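Local coordinates for protein Rab GDP dissociation inhibitor alpha (PDB 6C87) that probably binds prenylated, GDP-bound Rab GTPases, slowing release of their GDP and keeping them soluble in the cytosol between rounds of membrane traffic, at residues C288-G293 against G408-K413; D396-L401 against S412-A417; G93-I98 against V426-I431; E24-G29 against Q246-L251. All coordinates share one frame; numbering follows the deposited sequence.

Contact 1: C288-G293 against G408-K413; sequences CKMVVG and GVFISK
The F410 ring turns its edge to strand 290-293. V291 O and M290 CG both lie near the ring plane, with M290 CG 3.8 Å from F410 CE1, while V292 CG2 approaches obliquely and comes nearest at F410 CB (4.1 Å). M290 SD stands 5.1 Å from the F410 ring centroid, well off the ring normal, in an oblique Met-aromatic contact. With CG beside its own backbone N (chi1 -57°), F410 swings the ring back toward M290; I435 of helix 422-436 touches both side chains. Strands 290-293 and 409-411 run parallel in the five-stranded Rossmann-like sheet of the GDI fold, with 409-411 at its edge within this chain. Four backbone bonds zip them together: V291 N to G408 O (3.0 Å), F410 N to V291 O (2.9 Å), G293 N to F410 O (3.1 Å) and S412 N to G293 O (3.0 Å). On the sheet face away from F410, V291 and V409 lie side by side, V291 CG1 against V409 CG2 at 3.6 Å, and V276 touches both. I411 CG2, on that same face, rests near G293 O. Past the strand end, S412 OG bonds to E24 OE2.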
loop_
_atom_site.group_PDB
_atom_site.type_symbol
_atom_site.label_atom_id
_atom_site.label_comp_id
_atom_site.label_asym_id
_atom_site.label_seq_id
_atom_site.Cartn_x
_atom_site.Cartn_y
_atom_site.Cartn_z
ATOM N N CYS A 288 -3.981 -7.691 30.929
ATOM C CA CYS A 288 -4.081 -7.539 29.486
ATOM C C CYS A 288 -3.615 -6.148 29.096
ATOM O O CYS A 288 -3.651 -5.208 29.895
ATOM C CB CYS A 288 -5.513 -7.763 28.983
ATOM S SG CYS A 288 -6.730 -6.613 29.674
ATOM N N LYS A 289 -3.175 -6.028 27.846
ATOM C CA LYS A 289 -2.792 -4.732 27.304
ATOM C C LYS A 289 -3.974 -3.970 26.713
ATOM O O LYS A 289 -3.953 -2.734 26.692
ATOM C CB LYS A 289 -1.706 -4.914 26.238
ATOM N N MET A 290 -5.012 -4.678 26.269
ATOM C CA MET A 290 -6.175 -4.071 25.635
ATOM C C MET A 290 -7.414 -4.873 25.990
ATOM O O MET A 290 -7.332 -6.050 26.354
ATOM C CB MET A 290 -6.050 -4.035 24.110
ATOM C CG MET A 290 -4.902 -3.230 23.568
ATOM S SD MET A 290 -4.558 -3.684 21.863
ATOM C CE MET A 290 -3.333 -2.446 21.430
ATOM N N VAL A 291 -8.574 -4.233 25.857
ATOM C CA VAL A 291 -9.854 -4.915 25.984
ATOM C C VAL A 291 -10.749 -4.505 24.819
ATOM O O VAL A 291 -10.719 -3.353 24.374
ATOM C CB VAL A 291 -10.513 -4.630 27.353
ATOM C CG1 VAL A 291 -10.815 -3.151 27.517
ATOM C CG2 VAL A 291 -11.774 -5.478 27.522
ATOM N N VAL A 292 -11.528 -5.462 24.311
ATOM C CA VAL A 292 -12.425 -5.271 23.174
ATOM C C VAL A 292 -13.805 -5.783 23.568
ATOM O O VAL A 292 -13.918 -6.841 24.196
ATOM C CB VAL A 292 -11.910 -6.007 21.911
ATOM C CG1 VAL A 292 -12.934 -5.964 20.781
ATOM C CG2 VAL A 292 -10.583 -5.421 21.444
ATOM N N GLY A 293 -14.852 -5.030 23.223
ATOM C CA GLY A 293 -16.194 -5.478 23.570
ATOM C C GLY A 293 -17.291 -4.645 22.939
ATOM O O GLY A 293 -17.051 -3.580 22.363
ATOM N N GLY A 408 -7.204 2.134 25.851
ATOM C CA GLY A 408 -7.097 0.721 25.550
ATOM C C GLY A 408 -8.407 -0.032 25.482
ATOM O O GLY A 408 -8.388 -1.267 25.420
ATOM N N VAL A 409 -9.542 0.661 25.497
ATOM C CA VAL A 409 -10.860 0.033 25.450
ATOM C C VAL A 409 -11.443 0.277 24.067
ATOM O O VAL A 409 -11.843 1.402 23.740
ATOM C CB VAL A 409 -11.798 0.573 26.536
ATOM C CG1 VAL A 409 -13.128 -0.164 26.495
ATOM C CG2 VAL A 409 -11.160 0.456 27.903
ATOM N N PHE A 410 -11.506 -0.775 23.257
ATOM C CA PHE A 410 -11.987 -0.688 21.882
ATOM C C PHE A 410 -13.396 -1.265 21.828
ATOM O O PHE A 410 -13.590 -2.471 22.021
ATOM C CB PHE A 410 -11.027 -1.412 20.943
ATOM C CG PHE A 410 -9.629 -0.882 21.011
ATOM C CD1 PHE A 410 -8.726 -1.388 21.930
ATOM C CD2 PHE A 410 -9.229 0.160 20.191
ATOM C CE1 PHE A 410 -7.437 -0.882 22.013
ATOM C CE2 PHE A 410 -7.942 0.671 20.265
ATOM C CZ PHE A 410 -7.045 0.147 21.181
ATOM N N ILE A 411 -14.376 -0.399 21.565
ATOM C CA ILE A 411 -15.792 -0.745 21.649
ATOM C C ILE A 411 -16.401 -0.750 20.254
ATOM O O ILE A 411 -16.110 0.127 19.430
ATOM C CB ILE A 411 -16.554 0.224 22.575
ATOM C CG1 ILE A 411 -15.809 0.376 23.904
ATOM C CG2 ILE A 411 -17.978 -0.262 22.804
ATOM C CD1 ILE A 411 -16.430 1.384 24.850
ATOM N N SER A 412 -17.241 -1.748 19.990
ATOM C CA SER A 412 -17.941 -1.839 18.720
ATOM C C SER A 412 -19.209 -0.992 18.741
ATOM O O SER A 412 -19.721 -0.612 19.797
ATOM C CB SER A 412 -18.312 -3.289 18.405
ATOM O OG SER A 412 -19.202 -3.821 19.385
ATOM N N LYS A 413 -19.715 -0.703 17.545
ATOM C CA LYS A 413 -21.009 -0.063 17.398
ATOM C C LYS A 413 -22.118 -1.103 17.433
ATOM O O LYS A 413 -21.913 -2.270 17.087
ATOM C CB LYS A 413 -21.075 0.727 16.092
ATOM C CG LYS A 413 -20.125 1.908 16.051
ATOM C CD LYS A 413 -20.198 2.634 14.723
ATOM C CE LYS A 413 -19.237 3.806 14.711
ATOM N NZ LYS A 413 -19.228 4.485 13.393
#

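Contact 2: D396-L401 against S412-A417; sequences DTYAPL and SKSYDA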
loop_
_atom_site.group_PDB
_atom_site.type_symbol
_atom_site.label_atom_id
_atom_site.label_comp_id
_atom_site.label_asym_id
_atom_site.label_seq_id
_atom_site.Cartn_x
_atom_site.Cartn_y
_atom_site.Cartn_z
ATOM N N ASP A 396 -31.920 -0.410 21.704
ATOM C CA ASP A 396 -31.152 0.821 21.713
ATOM C C ASP A 396 -29.811 0.593 21.022
ATOM O O ASP A 396 -29.206 -0.480 21.141
ATOM C CB ASP A 396 -30.932 1.287 23.154
ATOM C CG ASP A 396 -32.224 1.710 23.843
ATOM O OD1 ASP A 396 -33.021 2.463 23.247
ATOM O OD2 ASP A 396 -32.448 1.283 24.991
ATOM N N THR A 397 -29.340 1.610 20.311
ATOM C CA THR A 397 -28.063 1.547 19.619
ATOM C C THR A 397 -27.071 2.495 20.284
ATOM O O THR A 397 -27.448 3.534 20.841
ATOM C CB THR A 397 -28.223 1.885 18.130
ATOM O OG1 THR A 397 -28.784 3.193 17.979
ATOM C CG2 THR A 397 -29.162 0.899 17.485
ATOM N N TYR A 398 -25.796 2.109 20.257
ATOM C CA TYR A 398 -24.773 2.873 20.955
ATOM C C TYR A 398 -23.515 2.953 20.110
ATOM O O TYR A 398 -23.268 2.120 19.234
ATOM C CB TYR A 398 -24.415 2.266 22.318
ATOM C CG TYR A 398 -25.549 2.219 23.316
ATOM C CD1 TYR A 398 -26.419 1.130 23.357
ATOM C CD2 TYR A 398 -25.758 3.263 24.209
ATOM C CE1 TYR A 398 -27.460 1.079 24.265
ATOM C CE2 TYR A 398 -26.796 3.221 25.124
ATOM C CZ TYR A 398 -27.644 2.126 25.149
ATOM O OH TYR A 398 -28.681 2.080 26.057
ATOM N N ALA A 399 -22.695 3.946 20.432
ATOM C CA ALA A 399 -21.406 4.145 19.800
ATOM C C ALA A 399 -20.436 4.648 20.864
ATOM O O ALA A 399 -20.839 5.392 21.761
ATOM C CB ALA A 399 -21.481 5.151 18.643
ATOM N N PRO A 400 -19.166 4.253 20.775
ATOM C CA PRO A 400 -18.198 4.650 21.808
ATOM C C PRO A 400 -17.849 6.125 21.740
ATOM O O PRO A 400 -17.924 6.762 20.686
ATOM C CB PRO A 400 -16.978 3.776 21.496
ATOM C CG PRO A 400 -17.114 3.454 20.037
ATOM C CD PRO A 400 -18.576 3.340 19.783
ATOM N N LEU A 401 -17.474 6.671 22.901
ATOM C CA LEU A 401 -17.067 8.070 22.978
ATOM C C LEU A 401 -15.660 8.285 22.429
ATOM O O LEU A 401 -15.401 9.284 21.748
ATOM C CB LEU A 401 -17.137 8.552 24.426
ATOM C CG LEU A 401 -18.486 8.453 25.137
ATOM C CD1 LEU A 401 -18.318 8.659 26.644
ATOM C CD2 LEU A 401 -19.458 9.455 24.563
ATOM N N SER A 412 -17.241 -1.748 19.990
ATOM C CA SER A 412 -17.941 -1.839 18.720
ATOM C C SER A 412 -19.209 -0.992 18.741
ATOM O O SER A 412 -19.721 -0.612 19.797
ATOM C CB SER A 412 -18.312 -3.289 18.405
ATOM O OG SER A 412 -19.202 -3.821 19.385
ATOM N N LYS A 413 -19.715 -0.703 17.545
ATOM C CA LYS A 413 -21.009 -0.063 17.398
ATOM C C LYS A 413 -22.118 -1.103 17.433
ATOM O O LYS A 413 -21.913 -2.270 17.087
ATOM C CB LYS A 413 -21.075 0.727 16.092
ATOM C CG LYS A 413 -20.125 1.908 16.051
ATOM C CD LYS A 413 -20.198 2.634 14.723
ATOM C CE LYS A 413 -19.237 3.806 14.711
ATOM N NZ LYS A 413 -19.228 4.485 13.393
ATOM N N SER A 414 -23.294 -0.677 17.890
ATOM C CA SER A 414 -24.471 -1.522 17.762
ATOM C C SER A 414 -24.786 -1.749 16.289
ATOM O O SER A 414 -24.487 -0.917 15.427
ATOM C CB SER A 414 -25.665 -0.878 18.458
ATOM O OG SER A 414 -25.377 -0.643 19.827
ATOM N N TYR A 415 -25.443 -2.864 16.000
ATOM C CA TYR A 415 -25.751 -3.174 14.614
ATOM C C TYR A 415 -26.900 -2.292 14.136
ATOM O O TYR A 415 -27.931 -2.176 14.807
ATOM C CB TYR A 415 -26.081 -4.658 14.465
ATOM C CG TYR A 415 -24.915 -5.519 14.869
ATOM C CD1 TYR A 415 -23.783 -5.594 14.073
ATOM C CD2 TYR A 415 -24.933 -6.238 16.057
ATOM C CE1 TYR A 415 -22.698 -6.367 14.442
ATOM C CE2 TYR A 415 -23.857 -7.020 16.432
ATOM C CZ TYR A 415 -22.735 -7.080 15.625
ATOM O OH TYR A 415 -21.647 -7.853 15.992
ATOM N N ASP A 416 -26.712 -1.662 12.978
ATOM C CA ASP A 416 -27.737 -0.799 12.418
ATOM C C ASP A 416 -28.816 -1.647 11.753
ATOM O O ASP A 416 -28.744 -2.883 11.716
ATOM C CB ASP A 416 -27.108 0.226 11.468
ATOM C CG ASP A 416 -26.451 -0.404 10.231
ATOM O OD1 ASP A 416 -26.791 -1.539 9.834
ATOM O OD2 ASP A 416 -25.549 0.247 9.660
ATOM N N ALA A 417 -29.829 -0.964 11.212
ATOM C CA ALA A 417 -31.020 -1.632 10.700
ATOM C C ALA A 417 -30.792 -2.352 9.374
ATOM O O ALA A 417 -31.599 -3.216 9.015
ATOM C CB ALA A 417 -32.152 -0.619 10.536
#
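S414 grips Y398 at two points, fastening the end of strand 389-400, part of the large mixed sheet, to the loop that leaves the Rossmann-like sheet for helix 422-436. The two stretches run roughly antiparallel, but the pairing is only partly backbone to backbone. Of the hydrogen bonds, one is of the ordinary kind: S414 N gives to Y398 O at 3.1 Å. In the other the acceptor is a side chain: Y398 N gives to S414 OG at 2.8 Å, with a bent angle of 145°. Both polar groups of the Y398 backbone are thus held by one residue. S414 can do this because its OG stands beside its own backbone N (chi1 -58°), so that hydroxyl and amide face the strand together. The apolar contacts lie at either end of this pair. T397 CB meets S414 CB at 3.8 Å, while T397 OG1 bonds to T305 of the adjacent strand. Toward the other end, P400 CD lies 4.3 Å from K413 CG, whose extended chain then leads away. The Y398 ring turns its edge to the serine, with S414 OG near the ring plane and 4.1 Å from Y398 CD1.

Contact 3: G93-I98 against V426-I431; sequences GKLVKI and VDIVDI
I98 of helix 94-102 is the main bump here: its CD1 methyl pushes into the shallow hollow between I428 and V429 on helix 422-436, 3.8 Å from V429 CG2 and 4.2 Å from I428 CG2. The I98 side chain gets there by standing with CG1 beside its backbone N (chi1 -57°) and extending onward, so that the delta methyl leads. It crosses both partners obliquely, end methyl against branch methyl. One turn earlier, L95 fills a second place at the side of the same isoleucine. Its CD1 comes to 4.3 Å from I428 CD1, so the two branches of I428 are shared, CG2 going to I98 and CD1 to L95. At the outer margin the shape is looser. K94 stretches its extended chain across toward V426, and its terminal NZ ends 3.7 Å from V426 CG2, a plain packing contact at an exposed edge. The short helical segments are 10.4 Å apart at closest approach and inclined at 51°, a spacing that leaves side chains rather than backbones to fill the interface. G93 takes the N-cap position of helix 94-102, which places this contact at that helix's start. Around it, A425 of helix 422-436 also touches K94 and L95, and L89 of strand 89-90 touches L95. W442 and F440 touch I98 and V429 respectively, while V26 of helix 22-33 packs on both I98 and I428, so a third helix joins the pair.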
loop_
_atom_site.group_PDB
_atom_site.type_symbol
_atom_site.label_atom_id
_atom_site.label_comp_id
_atom_site.label_asym_id
_atom_site.label_seq_id
_atom_site.Cartn_x
_atom_site.Cartn_y
_atom_site.Cartn_z
ATOM N N GLY A 93 -17.835 -8.929 -0.892
ATOM C CA GLY A 93 -17.663 -7.686 -0.179
ATOM C C GLY A 93 -16.644 -7.790 0.932
ATOM O O GLY A 93 -15.890 -8.758 1.047
ATOM N N LYS A 94 -16.627 -6.752 1.773
ATOM C CA LYS A 94 -15.586 -6.638 2.789
ATOM C C LYS A 94 -15.666 -7.769 3.805
ATOM O O LYS A 94 -14.647 -8.381 4.145
ATOM C CB LYS A 94 -15.670 -5.287 3.497
ATOM C CG LYS A 94 -15.095 -4.128 2.710
ATOM C CD LYS A 94 -15.180 -2.846 3.523
ATOM C CE LYS A 94 -14.368 -1.736 2.888
ATOM N NZ LYS A 94 -14.805 -0.403 3.379
ATOM N N LEU A 95 -16.868 -8.076 4.297
ATOM C CA LEU A 95 -16.966 -9.080 5.350
ATOM C C LEU A 95 -16.527 -10.449 4.851
ATOM O O LEU A 95 -15.804 -11.170 5.551
ATOM C CB LEU A 95 -18.382 -9.134 5.916
ATOM C CG LEU A 95 -18.506 -10.193 7.015
ATOM C CD1 LEU A 95 -17.519 -9.901 8.122
ATOM C CD2 LEU A 95 -19.914 -10.235 7.569
ATOM N N VAL A 96 -16.943 -10.819 3.641
ATOM C CA VAL A 96 -16.510 -12.092 3.071
ATOM C C VAL A 96 -14.988 -12.148 2.990
ATOM O O VAL A 96 -14.373 -13.195 3.235
ATOM C CB VAL A 96 -17.167 -12.304 1.693
ATOM C CG1 VAL A 96 -16.493 -13.438 0.943
ATOM C CG2 VAL A 96 -18.656 -12.580 1.853
ATOM N N LYS A 97 -14.352 -11.027 2.632
ATOM C CA LYS A 97 -12.895 -11.011 2.546
ATOM C C LYS A 97 -12.248 -11.098 3.923
ATOM O O LYS A 97 -11.245 -11.801 4.098
ATOM C CB LYS A 97 -12.421 -9.765 1.793
ATOM C CG LYS A 97 -12.659 -9.858 0.289
ATOM C CD LYS A 97 -12.154 -8.644 -0.473
ATOM C CE LYS A 97 -12.410 -8.814 -1.962
ATOM N NZ LYS A 97 -11.737 -7.772 -2.778
ATOM N N ILE A 98 -12.820 -10.419 4.922
ATOM C CA ILE A 98 -12.275 -10.506 6.273
ATOM C C ILE A 98 -12.433 -11.919 6.823
ATOM O O ILE A 98 -11.511 -12.464 7.442
ATOM C CB ILE A 98 -12.956 -9.481 7.192
ATOM C CG1 ILE A 98 -12.806 -8.068 6.636
ATOM C CG2 ILE A 98 -12.334 -9.531 8.572
ATOM C CD1 ILE A 98 -13.587 -7.029 7.437
ATOM N N VAL A 426 -17.137 -2.342 8.005
ATOM C CA VAL A 426 -16.432 -1.075 8.186
ATOM C C VAL A 426 -16.077 -0.872 9.658
ATOM O O VAL A 426 -14.989 -0.383 9.989
ATOM C CB VAL A 426 -17.273 0.091 7.620
ATOM C CG1 VAL A 426 -16.726 1.430 8.060
ATOM C CG2 VAL A 426 -17.304 0.030 6.096
ATOM N N ASP A 427 -16.982 -1.257 10.567
ATOM C CA ASP A 427 -16.681 -1.155 11.994
ATOM C C ASP A 427 -15.542 -2.090 12.401
ATOM O O ASP A 427 -14.673 -1.703 13.190
ATOM C CB ASP A 427 -17.930 -1.449 12.826
ATOM C CG ASP A 427 -17.778 -1.024 14.277
ATOM O OD1 ASP A 427 -17.003 -0.079 14.535
ATOM O OD2 ASP A 427 -18.432 -1.626 15.158
ATOM N N ILE A 428 -15.524 -3.320 11.871
ATOM C CA ILE A 428 -14.451 -4.261 12.205
ATOM C C ILE A 428 -13.103 -3.719 11.750
ATOM O O ILE A 428 -12.125 -3.718 12.509
ATOM C CB ILE A 428 -14.724 -5.639 11.579
ATOM C CG1 ILE A 428 -15.869 -6.353 12.299
ATOM C CG2 ILE A 428 -13.457 -6.469 11.583
ATOM C CD1 ILE A 428 -16.413 -7.542 11.528
ATOM N N VAL A 429 -13.034 -3.256 10.496
ATOM C CA VAL A 429 -11.791 -2.714 9.954
ATOM C C VAL A 429 -11.327 -1.527 10.776
ATOM O O VAL A 429 -10.136 -1.395 11.091
ATOM C CB VAL A 429 -11.975 -2.311 8.481
ATOM C CG1 VAL A 429 -10.762 -1.512 8.012
ATOM C CG2 VAL A 429 -12.189 -3.544 7.620
ATOM N N ASP A 430 -12.256 -0.637 11.121
ATOM C CA ASP A 430 -11.890 0.529 11.907
ATOM C C ASP A 430 -11.364 0.113 13.275
ATOM O O ASP A 430 -10.330 0.614 13.731
ATOM C CB ASP A 430 -13.079 1.477 12.023
ATOM C CG ASP A 430 -12.750 2.705 12.825
ATOM O OD1 ASP A 430 -11.747 3.379 12.483
ATOM O OD2 ASP A 430 -13.508 3.013 13.766
ATOM N N ILE A 431 -12.063 -0.813 13.940
ATOM C CA ILE A 431 -11.618 -1.302 15.246
ATOM C C ILE A 431 -10.219 -1.902 15.148
ATOM O O ILE A 431 -9.345 -1.630 15.983
ATOM C CB ILE A 431 -12.627 -2.321 15.807
ATOM C CG1 ILE A 431 -13.933 -1.623 16.199
ATOM C CG2 ILE A 431 -12.031 -3.077 16.990
ATOM C CD1 ILE A 431 -15.122 -2.577 16.301
#

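Contact 4: E24-G29 against Q246-L251; sequences ECVISG and QVFARL
This is a buried, apolar helix-helix contact in which F248 of helix 243-254 lays its ring against helix 22-33, the helix that follows the first strand of the Rossmann-like sheet. The two segments run nearly side by side, 23° from parallel with axes 9.8 Å apart. Over one face of the F248 ring lies the peptide joining C25 and V26: V26 N sits above the ring centre, 4.3 Å from its plane, and C25 O is offset toward the rim. Two side chains also touch the ring, C25 CB 3.8 Å from F248 CD2 and V26 CG2 3.8 Å from F248 CZ. V26 points away at its root, but chi1 of 174° leaves CG2 beside the backbone N, within touch of the ring tip. G29, one turn on, presents bare backbone. Its CA lies 4.1 Å from F248 CD1 and 4.0 Å from L251 CD2, so ring and leucine both settle close to the helix. Y259, from the edge strand of the sheet, also touches C25 and F248. The carbonyl facing the ring already accepts a helical bond, G29 N to C25 O at 2.9 Å, so it can be buried under an aromatic face and the contact can rest on van der Waals packing.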
loop_
_atom_site.group_PDB
_atom_site.type_symbol
_atom_site.label_atom_id
_atom_site.label_comp_id
_atom_site.label_asym_id
_atom_site.label_seq_id
_atom_site.Cartn_x
_atom_site.Cartn_y
_atom_site.Cartn_z
ATOM N N GLU A 24 -17.204 -8.765 17.535
ATOM C CA GLU A 24 -16.198 -9.215 18.493
ATOM C C GLU A 24 -15.558 -10.529 18.053
ATOM O O GLU A 24 -14.340 -10.705 18.177
ATOM C CB GLU A 24 -16.824 -9.351 19.883
ATOM C CG GLU A 24 -17.005 -8.039 20.654
ATOM C CD GLU A 24 -18.044 -7.097 20.046
ATOM O OE1 GLU A 24 -19.091 -7.572 19.552
ATOM O OE2 GLU A 24 -17.810 -5.869 20.081
ATOM N N CYS A 25 -16.359 -11.451 17.514
ATOM C CA CYS A 25 -15.821 -12.732 17.066
ATOM C C CYS A 25 -14.784 -12.545 15.962
ATOM O O CYS A 25 -13.767 -13.246 15.934
ATOM C CB CYS A 25 -16.958 -13.639 16.595
ATOM S SG CYS A 25 -18.046 -14.260 17.919
ATOM N N VAL A 26 -15.034 -11.616 15.032
ATOM C CA VAL A 26 -14.112 -11.384 13.925
ATOM C C VAL A 26 -12.843 -10.692 14.413
ATOM O O VAL A 26 -11.732 -11.025 13.980
ATOM C CB VAL A 26 -14.802 -10.571 12.819
ATOM C CG1 VAL A 26 -13.800 -10.207 11.725
ATOM C CG2 VAL A 26 -15.965 -11.363 12.236
ATOM N N ILE A 27 -12.982 -9.701 15.295
ATOM C CA ILE A 27 -11.805 -9.059 15.870
ATOM C C ILE A 27 -10.973 -10.076 16.646
ATOM O O ILE A 27 -9.741 -10.129 16.513
ATOM C CB ILE A 27 -12.228 -7.861 16.746
ATOM C CG1 ILE A 27 -12.727 -6.712 15.872
ATOM C CG2 ILE A 27 -11.062 -7.363 17.595
ATOM C CD1 ILE A 27 -11.648 -6.125 14.983
ATOM N N SER A 28 -11.634 -10.912 17.453
ATOM C CA SER A 28 -10.931 -11.944 18.209
ATOM C C SER A 28 -10.200 -12.920 17.289
ATOM O O SER A 28 -9.039 -13.269 17.539
ATOM C CB SER A 28 -11.925 -12.683 19.102
ATOM O OG SER A 28 -11.309 -13.727 19.828
ATOM N N GLY A 29 -10.857 -13.351 16.207
ATOM C CA GLY A 29 -10.217 -14.262 15.268
ATOM C C GLY A 29 -9.034 -13.644 14.545
ATOM O O GLY A 29 -8.000 -14.294 14.357
ATOM N N GLN A 246 -19.665 -20.287 16.342
ATOM C CA GLN A 246 -19.223 -21.656 16.567
ATOM C C GLN A 246 -17.864 -21.902 15.925
ATOM O O GLN A 246 -16.956 -22.447 16.567
ATOM C CB GLN A 246 -20.262 -22.638 16.034
ATOM C CG GLN A 246 -20.833 -23.560 17.095
ATOM C CD GLN A 246 -22.219 -23.141 17.537
ATOM O OE1 GLN A 246 -22.608 -23.359 18.685
ATOM N NE2 GLN A 246 -22.979 -22.541 16.622
ATOM N N VAL A 247 -17.696 -21.488 14.661
ATOM C CA VAL A 247 -16.410 -21.704 13.999
ATOM C C VAL A 247 -15.342 -20.792 14.595
ATOM O O VAL A 247 -14.175 -21.192 14.704
ATOM C CB VAL A 247 -16.512 -21.550 12.463
ATOM C CG1 VAL A 247 -17.399 -22.643 11.866
ATOM C CG2 VAL A 247 -16.998 -20.160 12.051
ATOM N N PHE A 248 -15.719 -19.578 15.026
ATOM C CA PHE A 248 -14.738 -18.685 15.646
ATOM C C PHE A 248 -14.287 -19.183 17.018
ATOM O O PHE A 248 -13.139 -18.940 17.410
ATOM C CB PHE A 248 -15.288 -17.265 15.758
ATOM C CG PHE A 248 -15.065 -16.442 14.530
ATOM C CD1 PHE A 248 -13.779 -16.076 14.160
ATOM C CD2 PHE A 248 -16.131 -16.021 13.748
ATOM C CE1 PHE A 248 -13.555 -15.320 13.024
ATOM C CE2 PHE A 248 -15.918 -15.258 12.613
ATOM C CZ PHE A 248 -14.628 -14.907 12.251
ATOM N N ALA A 249 -15.164 -19.849 17.772
ATOM C CA ALA A 249 -14.710 -20.490 19.006
ATOM C C ALA A 249 -13.786 -21.665 18.703
ATOM O O ALA A 249 -12.833 -21.922 19.448
ATOM C CB ALA A 249 -15.905 -20.936 19.854
ATOM N N ARG A 250 -14.054 -22.394 17.612
ATOM C CA ARG A 250 -13.137 -23.453 17.196
ATOM C C ARG A 250 -11.819 -22.866 16.703
ATOM O O ARG A 250 -10.747 -23.425 16.971
ATOM C CB ARG A 250 -13.782 -24.335 16.113
ATOM N N LEU A 251 -11.876 -21.731 15.991
ATOM C CA LEU A 251 -10.649 -21.063 15.561
ATOM C C LEU A 251 -9.805 -20.630 16.754
ATOM O O LEU A 251 -8.579 -20.806 16.748
ATOM C CB LEU A 251 -10.970 -19.862 14.662
ATOM C CG LEU A 251 -9.729 -19.069 14.215
ATOM C CD1 LEU A 251 -8.781 -19.928 13.391
ATOM C CD2 LEU A 251 -10.107 -17.813 13.441
#

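Overall arrangement
Contacts 1 and 4 are buried, contact 3 is partly so, and contact 2 lies at the surface. The chemistry follows the architecture: backbone bonds join strands in contact 1, a mixed backbone and serine pairing ties loop to strand in contact 2, and apolar side chains pack helices in contacts 3 and 4. Contacts 1 and 2 share S412 and K413, where the chain leaves the parallel sheet. Each of these residues ties that sheet edge to a helix by a polar bond, S412 to helix 22-33 of contact 4 and K413 to helix 422-436 of contact 3. Those two helices also pack directly on each other, I27 against I428 and I431.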